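Local coordinates for protein leucine--trna ligase (Agrobacterium radiobacter, PDB 5AH5) that probably joins L-leucine to tRNA(Leu) at the cost of ATP, as a leucyl-tRNA synthetase with an editing domain, at residues W189-R194 / W415-Q420; K136-L141 / C425-I430; T250-T255 / N310-E315. All coordinates share one frame; numbering follows the deposited sequence.

Contact 1: W189-R194 / W415-Q420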
# COMPACT_ATOMS: atom_id res chain seq x y z
N TRP B 189 -12.99 -19.13 12.86
CA TRP B 189 -12.64 -19.31 11.47
C TRP B 189 -11.27 -18.70 11.19
O TRP B 189 -10.91 -17.63 11.76
CB TRP B 189 -13.70 -18.73 10.52
CG TRP B 189 -14.99 -19.49 10.62
CD1 TRP B 189 -16.05 -19.19 11.39
CD2 TRP B 189 -15.35 -20.67 9.89
NE1 TRP B 189 -17.04 -20.09 11.21
CE2 TRP B 189 -16.65 -21.02 10.30
CE3 TRP B 189 -14.70 -21.48 8.95
CZ2 TRP B 189 -17.32 -22.14 9.79
CZ3 TRP B 189 -15.32 -22.55 8.43
CH2 TRP B 189 -16.65 -22.91 8.87
N PHE B 190 -10.54 -19.38 10.30
CA PHE B 190 -9.17 -19.08 9.94
C PHE B 190 -8.97 -19.26 8.44
O PHE B 190 -9.72 -20.04 7.79
CB PHE B 190 -8.23 -20.08 10.60
CG PHE B 190 -8.21 -19.98 12.07
CD1 PHE B 190 -7.37 -19.11 12.71
CD2 PHE B 190 -9.06 -20.78 12.84
CE1 PHE B 190 -7.36 -19.03 14.11
CE2 PHE B 190 -9.05 -20.71 14.19
CZ PHE B 190 -8.20 -19.83 14.84
N VAL B 191 -7.96 -18.59 7.90
CA VAL B 191 -7.43 -18.91 6.57
C VAL B 191 -5.99 -19.38 6.71
O VAL B 191 -5.19 -18.79 7.46
CB VAL B 191 -7.46 -17.76 5.58
CG1 VAL B 191 -7.54 -18.31 4.17
CG2 VAL B 191 -8.60 -16.80 5.86
N ASP B 192 -5.65 -20.45 5.99
CA ASP B 192 -4.33 -21.07 6.09
C ASP B 192 -3.27 -20.29 5.29
O ASP B 192 -2.80 -20.73 4.28
CB ASP B 192 -4.42 -22.51 5.58
CG ASP B 192 -3.17 -23.32 5.87
OD1 ASP B 192 -2.22 -22.83 6.52
OD2 ASP B 192 -3.14 -24.47 5.42
N ILE B 193 -2.94 -19.11 5.76
CA ILE B 193 -1.85 -18.30 5.18
C ILE B 193 -0.44 -18.91 5.39
O ILE B 193 0.47 -18.71 4.55
CB ILE B 193 -1.96 -16.86 5.72
CG1 ILE B 193 -1.14 -15.86 4.88
CG2 ILE B 193 -1.59 -16.80 7.20
CD1 ILE B 193 -1.39 -14.43 5.33
N ARG B 194 -0.26 -19.66 6.47
CA ARG B 194 1.01 -20.37 6.72
C ARG B 194 1.43 -21.24 5.55
O ARG B 194 2.61 -21.29 5.24
CB ARG B 194 1.02 -21.14 8.04
CG ARG B 194 1.20 -20.25 9.26
CD ARG B 194 0.99 -20.97 10.59
NE ARG B 194 2.05 -21.93 10.82
CZ ARG B 194 3.24 -21.69 11.35
NH1 ARG B 194 3.61 -20.48 11.78
NH2 ARG B 194 4.10 -22.68 11.48
N TRP B 415 -4.58 -16.84 9.93
CA TRP B 415 -5.36 -15.61 9.96
C TRP B 415 -6.80 -15.86 10.50
O TRP B 415 -7.62 -16.42 9.77
CB TRP B 415 -5.43 -15.17 8.52
CG TRP B 415 -6.15 -13.89 8.24
CD1 TRP B 415 -6.52 -12.95 9.11
CD2 TRP B 415 -6.55 -13.44 6.96
NE1 TRP B 415 -7.16 -11.92 8.46
CE2 TRP B 415 -7.18 -12.21 7.12
CE3 TRP B 415 -6.42 -13.96 5.67
CZ2 TRP B 415 -7.67 -11.47 6.07
CZ3 TRP B 415 -6.92 -13.24 4.61
CH2 TRP B 415 -7.54 -11.99 4.82
N SER B 416 -7.08 -15.41 11.73
CA SER B 416 -8.45 -15.32 12.29
C SER B 416 -9.25 -14.27 11.57
O SER B 416 -8.91 -13.09 11.65
CB SER B 416 -8.49 -14.79 13.73
OG SER B 416 -7.74 -15.59 14.55
N ILE B 417 -10.37 -14.70 11.00
CA ILE B 417 -11.30 -13.84 10.27
C ILE B 417 -12.68 -13.68 10.89
O ILE B 417 -13.40 -12.74 10.53
CB ILE B 417 -11.42 -14.23 8.78
CG1 ILE B 417 -11.83 -15.70 8.59
CG2 ILE B 417 -10.08 -13.96 8.12
CD1 ILE B 417 -12.33 -16.04 7.19
N SER B 418 -13.03 -14.53 11.83
CA SER B 418 -14.31 -14.43 12.49
C SER B 418 -14.31 -13.41 13.62
O SER B 418 -13.41 -13.37 14.46
CB SER B 418 -14.84 -15.80 12.92
OG SER B 418 -13.87 -16.64 13.53
N ARG B 419 -15.32 -12.56 13.59
CA ARG B 419 -15.45 -11.45 14.50
C ARG B 419 -16.82 -11.54 15.19
O ARG B 419 -17.82 -11.76 14.52
CB ARG B 419 -15.31 -10.14 13.71
CG ARG B 419 -13.96 -10.08 12.99
CD ARG B 419 -12.83 -9.90 13.99
NE ARG B 419 -11.56 -9.81 13.28
CZ ARG B 419 -10.75 -10.82 13.08
NH1 ARG B 419 -11.03 -12.03 13.57
NH2 ARG B 419 -9.63 -10.62 12.38
N GLN B 420 -16.88 -11.28 16.49
CA GLN B 420 -18.16 -11.33 17.26
C GLN B 420 -18.76 -9.98 17.20
O GLN B 420 -18.98 -9.29 18.20
CB GLN B 420 -17.99 -11.83 18.71
CG GLN B 420 -17.38 -13.27 18.81
CD GLN B 420 -15.93 -13.36 18.25
OE1 GLN B 420 -15.12 -12.55 18.62
NE2 GLN B 420 -15.63 -14.30 17.34

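Contact 2: K136-L141 / C425-I430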
# COMPACT_ATOMS: atom_id res chain seq x y z
N LYS B 136 -19.60 -16.30 -1.75
CA LYS B 136 -19.19 -17.34 -2.71
C LYS B 136 -17.76 -17.65 -2.63
O LYS B 136 -17.37 -18.84 -2.61
CB LYS B 136 -19.51 -16.99 -4.14
CG LYS B 136 -20.98 -16.89 -4.42
CD LYS B 136 -21.16 -16.60 -5.90
CE LYS B 136 -22.60 -16.40 -6.24
NZ LYS B 136 -22.82 -16.66 -7.69
N LEU B 137 -16.94 -16.60 -2.57
CA LEU B 137 -15.50 -16.82 -2.42
C LEU B 137 -15.20 -17.56 -1.12
O LEU B 137 -14.39 -18.46 -1.09
CB LEU B 137 -14.72 -15.51 -2.46
CG LEU B 137 -14.52 -14.80 -3.80
CD1 LEU B 137 -13.51 -13.68 -3.53
CD2 LEU B 137 -14.00 -15.74 -4.86
N PHE B 138 -15.87 -17.17 -0.02
CA PHE B 138 -15.61 -17.85 1.27
C PHE B 138 -15.91 -19.33 1.13
O PHE B 138 -15.11 -20.17 1.59
CB PHE B 138 -16.44 -17.22 2.35
CG PHE B 138 -16.30 -17.87 3.70
CD1 PHE B 138 -16.93 -19.09 3.99
CD2 PHE B 138 -15.62 -17.22 4.72
CE1 PHE B 138 -16.79 -19.67 5.25
CE2 PHE B 138 -15.53 -17.78 5.99
CZ PHE B 138 -16.10 -19.01 6.24
N LEU B 139 -17.04 -19.66 0.50
CA LEU B 139 -17.44 -21.09 0.38
C LEU B 139 -16.53 -21.88 -0.53
O LEU B 139 -16.23 -23.06 -0.25
CB LEU B 139 -18.91 -21.22 -0.04
CG LEU B 139 -19.85 -20.77 1.08
CD1 LEU B 139 -21.28 -20.77 0.60
CD2 LEU B 139 -19.70 -21.64 2.32
N ASP B 140 -16.04 -21.23 -1.58
CA ASP B 140 -14.97 -21.88 -2.42
C ASP B 140 -13.70 -22.17 -1.62
O ASP B 140 -13.21 -23.33 -1.58
CB ASP B 140 -14.74 -21.09 -3.70
CG ASP B 140 -14.00 -21.88 -4.76
OD1 ASP B 140 -14.03 -23.13 -4.76
OD2 ASP B 140 -13.33 -21.23 -5.60
N LEU B 141 -13.22 -21.20 -0.87
CA LEU B 141 -12.02 -21.43 -0.05
C LEU B 141 -12.27 -22.46 1.05
O LEU B 141 -11.36 -23.24 1.40
CB LEU B 141 -11.50 -20.12 0.55
CG LEU B 141 -10.56 -19.30 -0.37
CD1 LEU B 141 -11.19 -18.75 -1.64
CD2 LEU B 141 -10.00 -18.16 0.47
N CYS B 425 -19.51 -8.86 7.09
CA CYS B 425 -20.12 -9.81 6.15
C CYS B 425 -20.50 -11.10 6.87
O CYS B 425 -19.61 -11.74 7.43
CB CYS B 425 -19.12 -10.13 5.06
SG CYS B 425 -19.80 -11.16 3.76
N PRO B 426 -21.80 -11.54 6.83
CA PRO B 426 -22.08 -12.79 7.48
C PRO B 426 -21.32 -13.96 6.93
O PRO B 426 -21.02 -13.99 5.74
CB PRO B 426 -23.63 -12.96 7.34
CG PRO B 426 -24.12 -11.57 7.15
CD PRO B 426 -23.03 -10.88 6.37
N ILE B 427 -20.93 -14.88 7.81
CA ILE B 427 -20.27 -16.12 7.47
C ILE B 427 -21.37 -17.11 6.99
O ILE B 427 -22.26 -17.40 7.75
CB ILE B 427 -19.52 -16.64 8.67
CG1 ILE B 427 -18.36 -15.66 8.94
CG2 ILE B 427 -19.03 -18.09 8.46
CD1 ILE B 427 -17.30 -16.16 9.91
N PRO B 428 -21.32 -17.57 5.70
CA PRO B 428 -22.42 -18.27 5.02
C PRO B 428 -22.38 -19.78 5.33
O PRO B 428 -22.20 -20.65 4.45
CB PRO B 428 -22.16 -17.94 3.55
CG PRO B 428 -20.66 -17.99 3.49
CD PRO B 428 -20.22 -17.27 4.75
N ILE B 429 -22.47 -20.06 6.62
CA ILE B 429 -22.35 -21.40 7.20
C ILE B 429 -23.57 -21.62 8.12
O ILE B 429 -24.10 -20.67 8.75
CB ILE B 429 -21.07 -21.52 7.98
CG1 ILE B 429 -19.87 -21.40 7.03
CG2 ILE B 429 -21.00 -22.85 8.75
CD1 ILE B 429 -19.57 -22.65 6.23
N ILE B 430 -24.08 -22.85 8.07
CA ILE B 430 -25.11 -23.28 8.98
C ILE B 430 -24.54 -24.36 9.87
O ILE B 430 -23.91 -25.25 9.41
CB ILE B 430 -26.34 -23.77 8.21
CG1 ILE B 430 -27.02 -22.53 7.57
CG2 ILE B 430 -27.33 -24.46 9.18
CD1 ILE B 430 -28.12 -22.80 6.55

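Contact 3: T250-T255 / N310-E315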
# COMPACT_ATOMS: atom_id res chain seq x y z
N THR B 250 24.57 -28.21 21.36
CA THR B 250 24.56 -28.41 22.82
C THR B 250 23.52 -29.45 23.33
O THR B 250 23.09 -29.36 24.48
CB THR B 250 24.33 -27.06 23.54
OG1 THR B 250 23.08 -26.50 23.10
CG2 THR B 250 25.45 -26.06 23.24
N LEU B 251 23.18 -30.46 22.52
CA LEU B 251 22.11 -31.44 22.86
C LEU B 251 22.36 -32.32 24.10
O LEU B 251 21.47 -32.53 24.93
CB LEU B 251 21.82 -32.35 21.65
CG LEU B 251 20.80 -33.49 21.78
CD1 LEU B 251 19.47 -33.00 22.36
CD2 LEU B 251 20.57 -34.14 20.42
N ALA B 252 23.58 -32.85 24.18
CA ALA B 252 24.00 -33.62 25.36
C ALA B 252 24.19 -32.72 26.59
O ALA B 252 24.12 -33.19 27.73
CB ALA B 252 25.27 -34.40 25.05
N GLY B 253 24.42 -31.43 26.36
CA GLY B 253 24.51 -30.45 27.43
C GLY B 253 23.20 -30.09 28.12
O GLY B 253 23.23 -29.26 29.04
N CYS B 254 22.06 -30.67 27.73
CA CYS B 254 20.77 -30.26 28.29
C CYS B 254 20.54 -30.82 29.69
O CYS B 254 20.45 -32.03 29.88
CB CYS B 254 19.58 -30.56 27.35
SG CYS B 254 19.00 -32.27 27.17
N THR B 255 20.47 -29.93 30.68
CA THR B 255 20.08 -30.29 32.05
C THR B 255 18.56 -30.53 32.18
O THR B 255 18.13 -31.25 33.08
CB THR B 255 20.54 -29.22 33.10
OG1 THR B 255 20.68 -27.94 32.46
CG2 THR B 255 21.88 -29.60 33.76
N ASN B 310 16.47 -37.96 26.35
CA ASN B 310 17.32 -37.37 25.29
C ASN B 310 17.88 -38.50 24.39
O ASN B 310 18.83 -39.16 24.79
CB ASN B 310 18.46 -36.61 26.02
CG ASN B 310 19.46 -35.95 25.09
OD1 ASN B 310 19.73 -36.42 23.98
ND2 ASN B 310 20.07 -34.87 25.57
N PRO B 311 17.31 -38.72 23.17
CA PRO B 311 17.63 -39.96 22.40
C PRO B 311 19.02 -40.06 21.73
O PRO B 311 19.32 -41.09 21.13
CB PRO B 311 16.52 -39.99 21.35
CG PRO B 311 16.29 -38.56 21.06
CD PRO B 311 16.41 -37.85 22.40
N LEU B 312 19.84 -39.01 21.81
CA LEU B 312 21.29 -39.15 21.59
C LEU B 312 21.87 -39.88 22.81
O LEU B 312 22.24 -41.06 22.72
CB LEU B 312 21.98 -37.78 21.40
CG LEU B 312 23.51 -37.66 21.61
CD1 LEU B 312 24.26 -38.11 20.36
CD2 LEU B 312 23.91 -36.24 22.00
N ASN B 313 21.90 -39.16 23.93
CA ASN B 313 22.48 -39.64 25.19
C ASN B 313 21.80 -40.92 25.73
O ASN B 313 22.44 -41.71 26.42
CB ASN B 313 22.42 -38.50 26.23
CG ASN B 313 23.58 -38.52 27.20
OD1 ASN B 313 23.65 -39.37 28.08
ND2 ASN B 313 24.49 -37.57 27.05
N GLN B 314 20.51 -41.10 25.39
CA GLN B 314 19.65 -42.23 25.82
C GLN B 314 19.62 -42.34 27.33
O GLN B 314 20.05 -43.33 27.92
CB GLN B 314 20.04 -43.53 25.11
CG GLN B 314 19.72 -43.51 23.61
CD GLN B 314 19.87 -44.87 22.94
OE1 GLN B 314 20.94 -45.48 22.97
NE2 GLN B 314 18.80 -45.35 22.31
N GLU B 315 19.10 -41.28 27.95
CA GLU B 315 19.39 -40.93 29.34
C GLU B 315 18.39 -39.86 29.82
O GLU B 315 18.05 -38.94 29.08
CB GLU B 315 20.87 -40.47 29.41
CG GLU B 315 21.30 -39.70 30.65
CD GLU B 315 21.14 -38.19 30.52
OE1 GLU B 315 21.45 -37.63 29.45
OE2 GLU B 315 20.69 -37.56 31.51

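Contact 1: W189-R194 / W415-Q420
Val191 and Trp415 lie side by side and point the same way, on one face of an antiparallel strand pair. CG2 of Val191 meets CE3 of the Trp415 indole at 3.6 Å, approaching the ring obliquely. CG of Trp415 stands anti to its own backbone N (chi1 -178°), which lays the indole alongside the valine. CG2 of Ile417 sits over the rim of one indole face and meets Val191 CG2 at 3.9 Å. Phe190 and Ser416 are a non-hydrogen-bonded pair on the other face, where Ser416 OG lies 3.5 Å from Phe190 CE1. Val191 and Trp415 are bonded both ways, Val191 N to Trp415 O at 2.9 Å and Trp415 N back to Val191 O. Ile417 N also bonds Trp189 O. At Trp189 a side chain takes over as acceptor: the backbone N donates to Ser418 OG at 2.7 Å, nearly straight at 167°. The Trp189 NE1 bonds Asp483. The chain between the two segments includes the editing-domain loops 250-255 and 310-315. Strands 182-191 and 415-419 are neighbours in a large antiparallel sheet, with strand 147-151 pairing with the former and 486-487 with the latter. Phe539 of helix 533-546 packs on Val191 and Trp415.

Contact 2: K136-L141 / C425-I430
Phe138 reaches from helix 128-143 to three consecutive residues, Ile427, Pro428 and Ile429. Its CB points toward the 425-430 segment. A chi1 of 178° extends the side chain away from its own N and brings the ring out from the helix against the 427-429 chain. At the near end of the ring, CG is 4.1 Å from Pro428 CD. The next atom, CD1, is closer to the same carbon, at 3.8 Å. Pro428 CD lies over one ring face, displaced toward the rim, in a CH-pi contact 23° off the ring normal. Further out, CE1 meets Ile429 CG1 at 4.0 Å, the two side chains crossing at about a right angle. The far atom, CZ, touches Ile427 CG2 at 3.8 Å.

Pro428 is the centre of an inverse gamma turn, closed by a weak bond from Ile429 N to Ile427 O. This turn interrupts strand 425-432, which leads on to Cys432, one of the four cysteines that bind zinc. At this bend the proline ring points toward the helix. Leu139, the next residue on the helix, lies alongside Pro428, the two pointing opposite ways. Its CG meets Pro428 CG at 3.8 Å. The branch atom CD2 comes to 3.4 Å from the Pro428 carbonyl O and also reaches Ile429 CD1. Leu139 is partly exposed, while Phe138 and its three partners are buried. Met487 of strand 486-487 packs on Phe138, Ile427 and Pro428. The Phe138 ring also meets that of Trp189 edge-to-face.

Contact 3: T250-T255 / N310-E315
This is a loop-to-loop contact in the editing domain, partly buried, with one polar link and apolar packing beside it. Segment 250-255 lies between strands 243-245 and 257-259. Segment 310-315 is the loop of a beta hairpin between strands 301-310 and 315-322, in the mixed sheet of the domain. Backbone bonds from Asn310 N to Glu315 O and from Gln314 N to Asn310 O close it.

Leu251 to Cys254 form a type I beta turn. The carboxamide of Asn310 reaches into this turn. With chi1 at 179° the side chain is extended, and its amide meets Leu251. ND2 donates to Leu251 O at 2.8 Å, with a bent angle of 135° at the hydrogen. The acceptor lies in the amide plane, but the donor stands 45° out of the carbonyl plane. Cys254 SG is also near ND2, at 3.2 Å. The other end of the amide faces its own loop: OD1 takes weak bonds from Leu312 N and Asn313 N.

Leucine side chains pack beside this link. Leu251 and Leu312 run antiparallel alongside each other, with Leu251 CD2 at 4.0 Å from Leu312 CB. CD1 of Leu251 lies against the Asn310 amide. Nearer the surface, Ala252 CB meets Leu312 CD2 and Asn313 ND2, each at 3.8 Å. Val230 and Phe232 of strand 224-234 touch Leu251 and Asn310, respectively.

Asn310 therefore uses both ends of one amide, giving its N-H to the 250-255 turn and its oxygen to its own loop. The weak bonds to OD1 probably help to set the rotation of the amide, and so the direction in which ND2 points.

Overall arrangement
Contacts 1 and 2 are buried, touch each other and both involve the same antiparallel sheet, their centres 12 Å apart. Strands 415-419 and 425-432 follow each other in the chain. Trp189 of contact 1 packs on Ile427 and Ile429 of contact 2, and Ile417 packs on Phe138. Their chemistry differs with their place. Contact 1 joins two strands mainly through backbone bonds, whereas contact 2 sets a helix against a strand through apolar side chains. Contact 3 lies far off in the editing domain, about 39 Å from contact 1 between centres. It is more exposed and links two loops through one side-chain amide and some apolar packing. Along the chain it lies inside the loops closed by both other contacts.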